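Side-chain contacts in quinonprotein alcohol dehydrogenase-like protein (Bacteroides thetaiotaomicron VPI-5482, PDB 4R5O), which is of unknown function but binds calcium ions and joins an immunoglobulin-like beta-sandwich domain to a seven-bladed beta-propeller: residues V248-V253 / N305-E310; F226-I231 / L237-Y242. One frame throughout, in Å; residues are numbered along the deposited sequence.

Contact 1 of 2, residues V248-V253 / N305-E310; sequences VKYYDV and NDFTLE. With CA (calcium ion), chain K.
Asp306 OD1 is gripped twice by Thr308, closing the turn that presents Phe307 to Tyr250. The hydroxyl Thr308 OG1 lies 2.7 Å from Asp306 OD1, on the syn side of the carboxylate. Thr308 N, 3.2 Å from Asp306 OD1, bonds to it from farther above the same face of that plane and makes an Asx turn. Between these two residues Phe307 adopts a left-handed backbone conformation, and its ring projects to the strand 246-252. Phe307 CE2 stands 3.7 Å above the plane of the Tyr250 ring, over its centre, while Phe307 CD2 comes 3.5 Å from Tyr250 CE2. With ring planes at 73° and centroids 4.8 Å apart, this is a T-shaped pair, Phe307 supplying the edge and Tyr250 the face. Tyr250 CG sits between its own backbone N and carbonyl carbon (chi1 64°), which turns that face to the incoming phenyl. The side chains of Leu270 and Lys235 each touch both Tyr250 and Phe307. Farther along the strand, Asp252 OD1 binds the calcium ion at 2.5 Å, joined by four waters, whereas Asp252 OD2 accepts a hydrogen bond from water 1 and caps Glu255 N of the helix 253-258. No hydrogen bond crosses between the segments, so the two propeller blades meet here through aromatic packing at the partly exposed surface.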
ATOM      1  N   VAL A 248     -20.626 -14.850  -9.712  1.00 50.93           N
ATOM      2  CA  VAL A 248     -19.852 -14.836  -8.466  1.00 48.24           C
ATOM      3  C   VAL A 248     -19.716 -16.288  -8.046  1.00 49.36           C
ATOM      4  O   VAL A 248     -20.691 -17.039  -8.115  1.00 49.54           O
ATOM      5  CB  VAL A 248     -20.457 -13.928  -7.344  1.00 51.28           C
ATOM      6  CG1 VAL A 248     -19.812 -14.187  -5.987  1.00 50.11           C
ATOM      7  CG2 VAL A 248     -20.350 -12.459  -7.698  1.00 50.98           C
ATOM      8  N   LYS A 249     -18.503 -16.695  -7.681  1.00 44.07           N
ATOM      9  CA  LYS A 249     -18.236 -18.060  -7.234  1.00 42.65           C
ATOM     10  C   LYS A 249     -17.670 -18.047  -5.844  1.00 46.45           C
ATOM     11  O   LYS A 249     -16.968 -17.110  -5.477  1.00 46.96           O
ATOM     12  CB  LYS A 249     -17.285 -18.753  -8.197  1.00 43.82           C
ATOM     13  CG  LYS A 249     -17.914 -18.906  -9.577  1.00 51.86           C
ATOM     14  CD  LYS A 249     -16.985 -19.516 -10.581  1.00 51.11           C
ATOM     15  CE  LYS A 249     -17.493 -19.274 -11.966  1.00 36.41           C
ATOM     16  NZ  LYS A 249     -17.368 -17.836 -12.320  1.00 42.87           N
ATOM     17  N   TYR A 250     -18.010 -19.042  -5.035  1.00 44.01           N
ATOM     18  CA  TYR A 250     -17.421 -19.092  -3.707  1.00 43.31           C
ATOM     19  C   TYR A 250     -16.826 -20.496  -3.467  1.00 46.31           C
ATOM     20  O   TYR A 250     -17.219 -21.481  -4.100  1.00 45.89           O
ATOM     21  CB  TYR A 250     -18.393 -18.683  -2.582  1.00 44.06           C
ATOM     22  CG  TYR A 250     -19.602 -19.564  -2.375  1.00 44.79           C
ATOM     23  CD1 TYR A 250     -19.548 -20.668  -1.528  1.00 46.39           C
ATOM     24  CD2 TYR A 250     -20.834 -19.223  -2.918  1.00 45.82           C
ATOM     25  CE1 TYR A 250     -20.672 -21.449  -1.282  1.00 47.94           C
ATOM     26  CE2 TYR A 250     -21.968 -19.994  -2.680  1.00 47.21           C
ATOM     27  CZ  TYR A 250     -21.886 -21.101  -1.850  1.00 59.72           C
ATOM     28  OH  TYR A 250     -22.996 -21.888  -1.623  1.00 64.99           O
ATOM     29  N   TYR A 251     -15.818 -20.523  -2.597  1.00 42.28           N
ATOM     30  CA  TYR A 251     -15.042 -21.677  -2.152  1.00 41.11           C
ATOM     31  C   TYR A 251     -15.134 -21.752  -0.631  1.00 42.94           C
ATOM     32  O   TYR A 251     -15.487 -20.762   0.010  1.00 42.14           O
ATOM     33  CB  TYR A 251     -13.574 -21.551  -2.647  1.00 41.64           C
ATOM     34  CG  TYR A 251     -13.426 -21.393  -4.150  1.00 44.19           C
ATOM     35  CD1 TYR A 251     -13.657 -20.164  -4.767  1.00 46.51           C
ATOM     36  CD2 TYR A 251     -12.986 -22.452  -4.948  1.00 45.22           C
ATOM     37  CE1 TYR A 251     -13.570 -20.021  -6.151  1.00 50.28           C
ATOM     38  CE2 TYR A 251     -12.841 -22.305  -6.331  1.00 46.64           C
ATOM     39  CZ  TYR A 251     -13.134 -21.085  -6.928  1.00 59.30           C
ATOM     40  OH  TYR A 251     -13.022 -20.904  -8.291  1.00 64.07           O
ATOM     41  N   ASP A 252     -14.848 -22.911  -0.053  1.00 39.17           N
ATOM     42  CA  ASP A 252     -14.885 -23.071   1.397  1.00 39.13           C
ATOM     43  C   ASP A 252     -13.497 -22.765   1.952  1.00 44.97           C
ATOM     44  O   ASP A 252     -12.521 -23.325   1.449  1.00 44.95           O
ATOM     45  CB  ASP A 252     -15.358 -24.487   1.757  1.00 40.16           C
ATOM     46  CG  ASP A 252     -15.541 -24.714   3.227  1.00 49.42           C
ATOM     47  OD1 ASP A 252     -16.580 -24.277   3.766  1.00 54.46           O
ATOM     48  OD2 ASP A 252     -14.666 -25.365   3.838  1.00 52.13           O
ATOM     49  N   VAL A 253     -13.402 -21.868   2.962  1.00 42.65           N
ATOM     50  CA  VAL A 253     -12.123 -21.454   3.561  1.00 42.90           C
ATOM     51  C   VAL A 253     -11.393 -22.691   4.126  1.00 47.10           C
ATOM     52  O   VAL A 253     -10.216 -22.865   3.842  1.00 46.86           O
ATOM     53  CB  VAL A 253     -12.333 -20.353   4.647  1.00 47.59           C
ATOM     54  CG1 VAL A 253     -11.092 -20.126   5.511  1.00 46.22           C
ATOM     55  CG2 VAL A 253     -12.789 -19.036   4.011  1.00 47.96           C
ATOM     56  N   ASN A 305     -26.031 -13.791   5.260  1.00 48.43           N
ATOM     57  CA  ASN A 305     -25.295 -14.865   5.943  1.00 47.80           C
ATOM     58  C   ASN A 305     -25.635 -16.261   5.384  1.00 50.63           C
ATOM     59  O   ASN A 305     -24.765 -17.137   5.352  1.00 50.60           O
ATOM     60  CB  ASN A 305     -25.599 -14.850   7.462  1.00 49.59           C
ATOM     61  CG  ASN A 305     -25.213 -13.580   8.229  1.00 84.08           C
ATOM     62  OD1 ASN A 305     -24.739 -12.560   7.672  1.00 70.09           O
ATOM     63  ND2 ASN A 305     -25.421 -13.625   9.552  1.00 78.77           N
ATOM     64  N   ASP A 306     -26.879 -16.473   4.961  1.00 46.41           N
ATOM     65  CA  ASP A 306     -27.293 -17.781   4.454  1.00 47.07           C
ATOM     66  C   ASP A 306     -27.106 -17.849   2.917  1.00 51.55           C
ATOM     67  O   ASP A 306     -27.524 -18.818   2.277  1.00 51.78           O
ATOM     68  CB  ASP A 306     -28.753 -18.083   4.857  1.00 49.54           C
ATOM     69  CG  ASP A 306     -29.822 -17.126   4.339  1.00 61.84           C
ATOM     70  OD1 ASP A 306     -29.456 -16.090   3.703  1.00 58.88           O
ATOM     71  OD2 ASP A 306     -31.025 -17.420   4.545  1.00 72.95           O
ATOM     72  N   PHE A 307     -26.475 -16.803   2.351  1.00 47.43           N
ATOM     73  CA  PHE A 307     -26.094 -16.604   0.948  1.00 46.82           C
ATOM     74  C   PHE A 307     -27.361 -16.476   0.036  1.00 50.19           C
ATOM     75  O   PHE A 307     -27.287 -16.698  -1.194  1.00 48.48           O
ATOM     76  CB  PHE A 307     -25.141 -17.719   0.460  1.00 48.06           C
ATOM     77  CG  PHE A 307     -23.696 -17.491   0.870  1.00 48.56           C
ATOM     78  CD1 PHE A 307     -23.373 -17.058   2.159  1.00 51.84           C
ATOM     79  CD2 PHE A 307     -22.660 -17.776  -0.003  1.00 50.06           C
ATOM     80  CE1 PHE A 307     -22.049 -16.831   2.530  1.00 52.64           C
ATOM     81  CE2 PHE A 307     -21.323 -17.578   0.380  1.00 52.59           C
ATOM     82  CZ  PHE A 307     -21.030 -17.095   1.636  1.00 50.69           C
ATOM     83  N   THR A 308     -28.483 -15.991   0.635  1.00 46.52           N
ATOM     84  CA  THR A 308     -29.666 -15.601  -0.128  1.00 45.97           C
ATOM     85  C   THR A 308     -29.358 -14.169  -0.616  1.00 48.28           C
ATOM     86  O   THR A 308     -28.551 -13.461  -0.009  1.00 46.86           O
ATOM     87  CB  THR A 308     -30.996 -15.753   0.646  1.00 50.29           C
ATOM     88  OG1 THR A 308     -30.964 -14.948   1.821  1.00 48.16           O
ATOM     89  CG2 THR A 308     -31.316 -17.185   1.004  1.00 45.99           C
ATOM     90  N   LEU A 309     -29.988 -13.751  -1.704  1.00 44.53           N
ATOM     91  CA  LEU A 309     -29.711 -12.473  -2.322  1.00 42.09           C
ATOM     92  C   LEU A 309     -30.900 -11.538  -2.363  1.00 48.35           C
ATOM     93  O   LEU A 309     -32.015 -11.927  -2.752  1.00 49.96           O
ATOM     94  CB  LEU A 309     -29.263 -12.728  -3.781  1.00 41.22           C
ATOM     95  CG  LEU A 309     -28.132 -13.757  -4.022  1.00 43.88           C
ATOM     96  CD1 LEU A 309     -27.887 -13.959  -5.509  1.00 42.68           C
ATOM     97  CD2 LEU A 309     -26.834 -13.349  -3.306  1.00 46.15           C
ATOM     98  N   GLU A 310     -30.622 -10.267  -2.063  1.00 44.99           N
ATOM     99  CA  GLU A 310     -31.546  -9.131  -2.165  1.00 45.16           C
ATOM    100  C   GLU A 310     -30.948  -8.207  -3.193  1.00 49.70           C
ATOM    101  O   GLU A 310     -29.754  -7.925  -3.122  1.00 49.57           O
ATOM    102  CB  GLU A 310     -31.803  -8.457  -0.802  1.00 46.46           C
ATOM    103  CG  GLU A 310     -32.789  -7.301  -0.802  1.00 53.86           C
ATOM    104  CD  GLU A 310     -33.140  -6.776   0.580  1.00 80.88           C
ATOM    105  OE1 GLU A 310     -33.513  -7.601   1.447  1.00 80.24           O
ATOM    106  OE2 GLU A 310     -33.098  -5.538   0.778  1.00 77.80           O
TER
HETATM  107 CA    CA K 507     -17.241 -24.102   6.166  1.00 90.23          CA
HETATM  108  O   HOH W   1     -15.755 -25.858   6.216  1.00 57.56           O
HETATM  109  O   HOH W   2     -19.352 -22.183   6.117  1.00 53.28           O
HETATM  110  O   HOH W   3     -18.287 -26.195   5.116  1.00 56.43           O
HETATM  111  O   HOH W   4     -15.267 -22.531   7.349  1.00 65.14           O

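Contact 2 of 2, residues F226-I231 / L237-Y242; sequences FYNSII and LSNDTY
Phe226 lays one ring face against Ser238, whose CB stands 3.6 Å above the plane, offset toward the rim, in a CH-pi contact; Ser238 OG is held by Lys249 O. Tyr227, its CG anti to the carbonyl carbon (chi1 -63°), sends its ring along the backbone of Asp240 and Thr241, which meet it at the edge. Tyr227 OH comes 3.3 Å from Tyr242 CD2 at the edge of that second ring, and is hydrogen-bonded to His324 ND1. With an alanine in place of Tyr227, His324 would probably lose this hydroxyl partner and a gap would open beside Tyr242. Asn228 and Asn239 run side by side, their amides within 12° of coplanar. Asn228 ND2 donates to Asn239 OD1 at 2.9 Å, on a lone pair in the carbonyl plane; Thr328 and Ile278 add further bonds to this pair. Ser229, on the same sheet face as Ser238, reaches Thr191 through OG. Ile230 CG2 then packs 3.7 Å from Leu237 CD1, beside the reciprocal backbone bonds of these two residues. Tyr227 and Asn228 both face Asn239, each with a weak N-H bond to its carbonyl: a classic beta bulge at the open end of an antiparallel hairpin, built from the first two strands of a propeller blade.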
ATOM      1  N   PHE A 226      -8.848 -14.253  -8.975  1.00 39.40           N
ATOM      2  CA  PHE A 226      -9.851 -13.572  -8.164  1.00 38.06           C
ATOM      3  C   PHE A 226      -9.464 -12.109  -8.190  1.00 40.96           C
ATOM      4  O   PHE A 226      -8.630 -11.684  -7.383  1.00 40.42           O
ATOM      5  CB  PHE A 226     -10.011 -14.126  -6.718  1.00 39.13           C
ATOM      6  CG  PHE A 226     -10.230 -15.596  -6.435  1.00 40.07           C
ATOM      7  CD1 PHE A 226     -10.548 -16.486  -7.462  1.00 42.03           C
ATOM      8  CD2 PHE A 226     -10.156 -16.088  -5.132  1.00 40.84           C
ATOM      9  CE1 PHE A 226     -10.716 -17.855  -7.203  1.00 42.14           C
ATOM     10  CE2 PHE A 226     -10.384 -17.448  -4.863  1.00 43.50           C
ATOM     11  CZ  PHE A 226     -10.629 -18.327  -5.905  1.00 42.13           C
ATOM     12  N   TYR A 227     -10.005 -11.340  -9.148  1.00 38.33           N
ATOM     13  CA  TYR A 227      -9.700  -9.901  -9.280  1.00 37.21           C
ATOM     14  C   TYR A 227     -10.100  -9.211  -8.014  1.00 41.76           C
ATOM     15  O   TYR A 227      -9.406  -8.312  -7.575  1.00 43.00           O
ATOM     16  CB  TYR A 227     -10.386  -9.280 -10.509  1.00 37.99           C
ATOM     17  CG  TYR A 227      -9.894  -9.910 -11.795  1.00 39.53           C
ATOM     18  CD1 TYR A 227      -8.605  -9.667 -12.264  1.00 41.67           C
ATOM     19  CD2 TYR A 227     -10.693 -10.797 -12.510  1.00 39.56           C
ATOM     20  CE1 TYR A 227      -8.130 -10.277 -13.423  1.00 43.51           C
ATOM     21  CE2 TYR A 227     -10.229 -11.404 -13.673  1.00 40.37           C
ATOM     22  CZ  TYR A 227      -8.951 -11.130 -14.131  1.00 48.14           C
ATOM     23  OH  TYR A 227      -8.471 -11.727 -15.264  1.00 55.80           O
ATOM     24  N   ASN A 228     -11.173  -9.707  -7.376  1.00 38.78           N
ATOM     25  CA  ASN A 228     -11.700  -9.265  -6.090  1.00 38.25           C
ATOM     26  C   ASN A 228     -12.264 -10.434  -5.371  1.00 39.42           C
ATOM     27  O   ASN A 228     -12.834 -11.324  -6.005  1.00 39.56           O
ATOM     28  CB  ASN A 228     -12.761  -8.170  -6.245  1.00 42.07           C
ATOM     29  CG  ASN A 228     -12.277  -6.960  -6.959  1.00 50.55           C
ATOM     30  OD1 ASN A 228     -11.607  -6.101  -6.391  1.00 46.68           O
ATOM     31  ND2 ASN A 228     -12.508  -6.950  -8.253  1.00 42.87           N
ATOM     32  N   SER A 229     -12.101 -10.445  -4.056  1.00 35.31           N
ATOM     33  CA  SER A 229     -12.576 -11.512  -3.175  1.00 34.94           C
ATOM     34  C   SER A 229     -12.818 -10.958  -1.770  1.00 40.27           C
ATOM     35  O   SER A 229     -12.477  -9.803  -1.499  1.00 40.52           O
ATOM     36  CB  SER A 229     -11.587 -12.676  -3.144  1.00 37.10           C
ATOM     37  OG  SER A 229     -10.287 -12.255  -2.779  1.00 45.20           O
ATOM     38  N   ILE A 230     -13.463 -11.761  -0.904  1.00 37.88           N
ATOM     39  CA  ILE A 230     -13.783 -11.422   0.481  1.00 37.48           C
ATOM     40  C   ILE A 230     -14.046 -12.709   1.235  1.00 45.34           C
ATOM     41  O   ILE A 230     -14.439 -13.708   0.622  1.00 46.01           O
ATOM     42  CB  ILE A 230     -14.990 -10.435   0.579  1.00 40.22           C
ATOM     43  CG1 ILE A 230     -15.008  -9.672   1.935  1.00 39.43           C
ATOM     44  CG2 ILE A 230     -16.338 -11.112   0.240  1.00 40.82           C
ATOM     45  CD1 ILE A 230     -15.968  -8.536   2.089  1.00 32.68           C
ATOM     46  N   ILE A 231     -13.809 -12.696   2.561  1.00 42.48           N
ATOM     47  CA  ILE A 231     -14.146 -13.815   3.426  1.00 41.50           C
ATOM     48  C   ILE A 231     -15.508 -13.492   4.017  1.00 44.59           C
ATOM     49  O   ILE A 231     -15.703 -12.389   4.540  1.00 44.03           O
ATOM     50  CB  ILE A 231     -13.079 -14.156   4.506  1.00 43.29           C
ATOM     51  CG1 ILE A 231     -11.657 -14.271   3.933  1.00 41.70           C
ATOM     52  CG2 ILE A 231     -13.473 -15.388   5.324  1.00 43.57           C
ATOM     53  CD1 ILE A 231     -11.416 -15.236   2.832  1.00 48.12           C
ATOM     54  N   LEU A 237     -15.717 -15.452  -1.350  1.00 41.49           N
ATOM     55  CA  LEU A 237     -16.513 -14.964  -2.491  1.00 41.46           C
ATOM     56  C   LEU A 237     -15.572 -14.409  -3.525  1.00 44.82           C
ATOM     57  O   LEU A 237     -14.673 -13.681  -3.139  1.00 45.16           O
ATOM     58  CB  LEU A 237     -17.529 -13.905  -2.034  1.00 42.04           C
ATOM     59  CG  LEU A 237     -18.623 -14.417  -1.129  1.00 49.66           C
ATOM     60  CD1 LEU A 237     -19.323 -13.283  -0.401  1.00 50.90           C
ATOM     61  CD2 LEU A 237     -19.615 -15.234  -1.921  1.00 58.35           C
ATOM     62  N   SER A 238     -15.713 -14.764  -4.812  1.00 41.61           N
ATOM     63  CA  SER A 238     -14.780 -14.235  -5.806  1.00 40.72           C
ATOM     64  C   SER A 238     -15.482 -13.617  -7.052  1.00 44.16           C
ATOM     65  O   SER A 238     -16.558 -14.047  -7.482  1.00 42.59           O
ATOM     66  CB  SER A 238     -13.826 -15.324  -6.281  1.00 42.93           C
ATOM     67  OG  SER A 238     -14.504 -16.311  -7.037  1.00 61.73           O
ATOM     68  N   ASN A 239     -14.824 -12.576  -7.585  1.00 40.24           N
ATOM     69  CA  ASN A 239     -15.037 -11.889  -8.847  1.00 41.03           C
ATOM     70  C   ASN A 239     -13.885 -12.289  -9.735  1.00 47.53           C
ATOM     71  O   ASN A 239     -12.750 -11.919  -9.431  1.00 49.13           O
ATOM     72  CB  ASN A 239     -15.147 -10.375  -8.647  1.00 44.55           C
ATOM     73  CG  ASN A 239     -14.988  -9.571  -9.912  1.00 48.02           C
ATOM     74  OD1 ASN A 239     -14.165  -8.674  -9.968  1.00 42.15           O
ATOM     75  ND2 ASN A 239     -15.665  -9.949 -10.988  1.00 40.10           N
ATOM     76  N   ASP A 240     -14.144 -13.118 -10.762  1.00 44.37           N
ATOM     77  CA  ASP A 240     -13.101 -13.675 -11.602  1.00 44.91           C
ATOM     78  C   ASP A 240     -13.229 -13.215 -13.053  1.00 51.31           C
ATOM     79  O   ASP A 240     -12.684 -13.871 -13.941  1.00 51.56           O
ATOM     80  CB  ASP A 240     -13.150 -15.217 -11.528  1.00 47.77           C
ATOM     81  CG  ASP A 240     -14.487 -15.900 -11.823  1.00 59.52           C
ATOM     82  OD1 ASP A 240     -15.300 -15.327 -12.579  1.00 60.80           O
ATOM     83  OD2 ASP A 240     -14.686 -17.040 -11.351  1.00 65.26           O
ATOM     84  N   THR A 241     -13.885 -12.067 -13.291  1.00 48.67           N
ATOM     85  CA  THR A 241     -14.068 -11.575 -14.645  1.00 48.84           C
ATOM     86  C   THR A 241     -13.795 -10.061 -14.749  1.00 54.07           C
ATOM     87  O   THR A 241     -14.040  -9.319 -13.797  1.00 53.47           O
ATOM     88  CB  THR A 241     -15.475 -11.891 -15.107  1.00 50.96           C
ATOM     89  OG1 THR A 241     -15.559 -11.585 -16.483  1.00 51.46           O
ATOM     90  CG2 THR A 241     -16.555 -11.153 -14.316  1.00 47.69           C
ATOM     91  N   TYR A 242     -13.295  -9.623 -15.920  1.00 51.13           N
ATOM     92  CA  TYR A 242     -13.040  -8.213 -16.203  1.00 52.76           C
ATOM     93  C   TYR A 242     -13.760  -7.785 -17.485  1.00 60.57           C
ATOM     94  O   TYR A 242     -13.637  -6.624 -17.881  1.00 62.20           O
ATOM     95  CB  TYR A 242     -11.521  -7.920 -16.327  1.00 53.96           C
ATOM     96  CG  TYR A 242     -10.827  -8.614 -17.480  1.00 56.99           C
ATOM     97  CD1 TYR A 242     -10.770  -8.028 -18.745  1.00 60.39           C
ATOM     98  CD2 TYR A 242     -10.209  -9.848 -17.308  1.00 57.32           C
ATOM     99  CE1 TYR A 242     -10.160  -8.678 -19.819  1.00 62.08           C
ATOM    100  CE2 TYR A 242      -9.578 -10.496 -18.368  1.00 58.87           C
ATOM    101  CZ  TYR A 242      -9.556  -9.910 -19.623  1.00 67.84           C
ATOM    102  OH  TYR A 242      -8.927 -10.569 -20.651  1.00 70.72           O
TER

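Contact 2 comes first along the chain and is complete before contact 1 opens; their centres lie 12 Å apart. Both involve the blade that begins with strand 228-232. Contact 2 zips its first two strands together, and the next strand, 246-252, carries one half of contact 1. The two meet where Lys249 O lies 2.7 Å from Ser238 N, a probable hydrogen bond, and where Lys249 NZ forms a salt bridge with Asp240 OD2. Contact 1 then reaches across to the turn before strand 309-314, in the following blade. One contact thus holds a blade together internally, while the other joins it to its neighbour in the propeller.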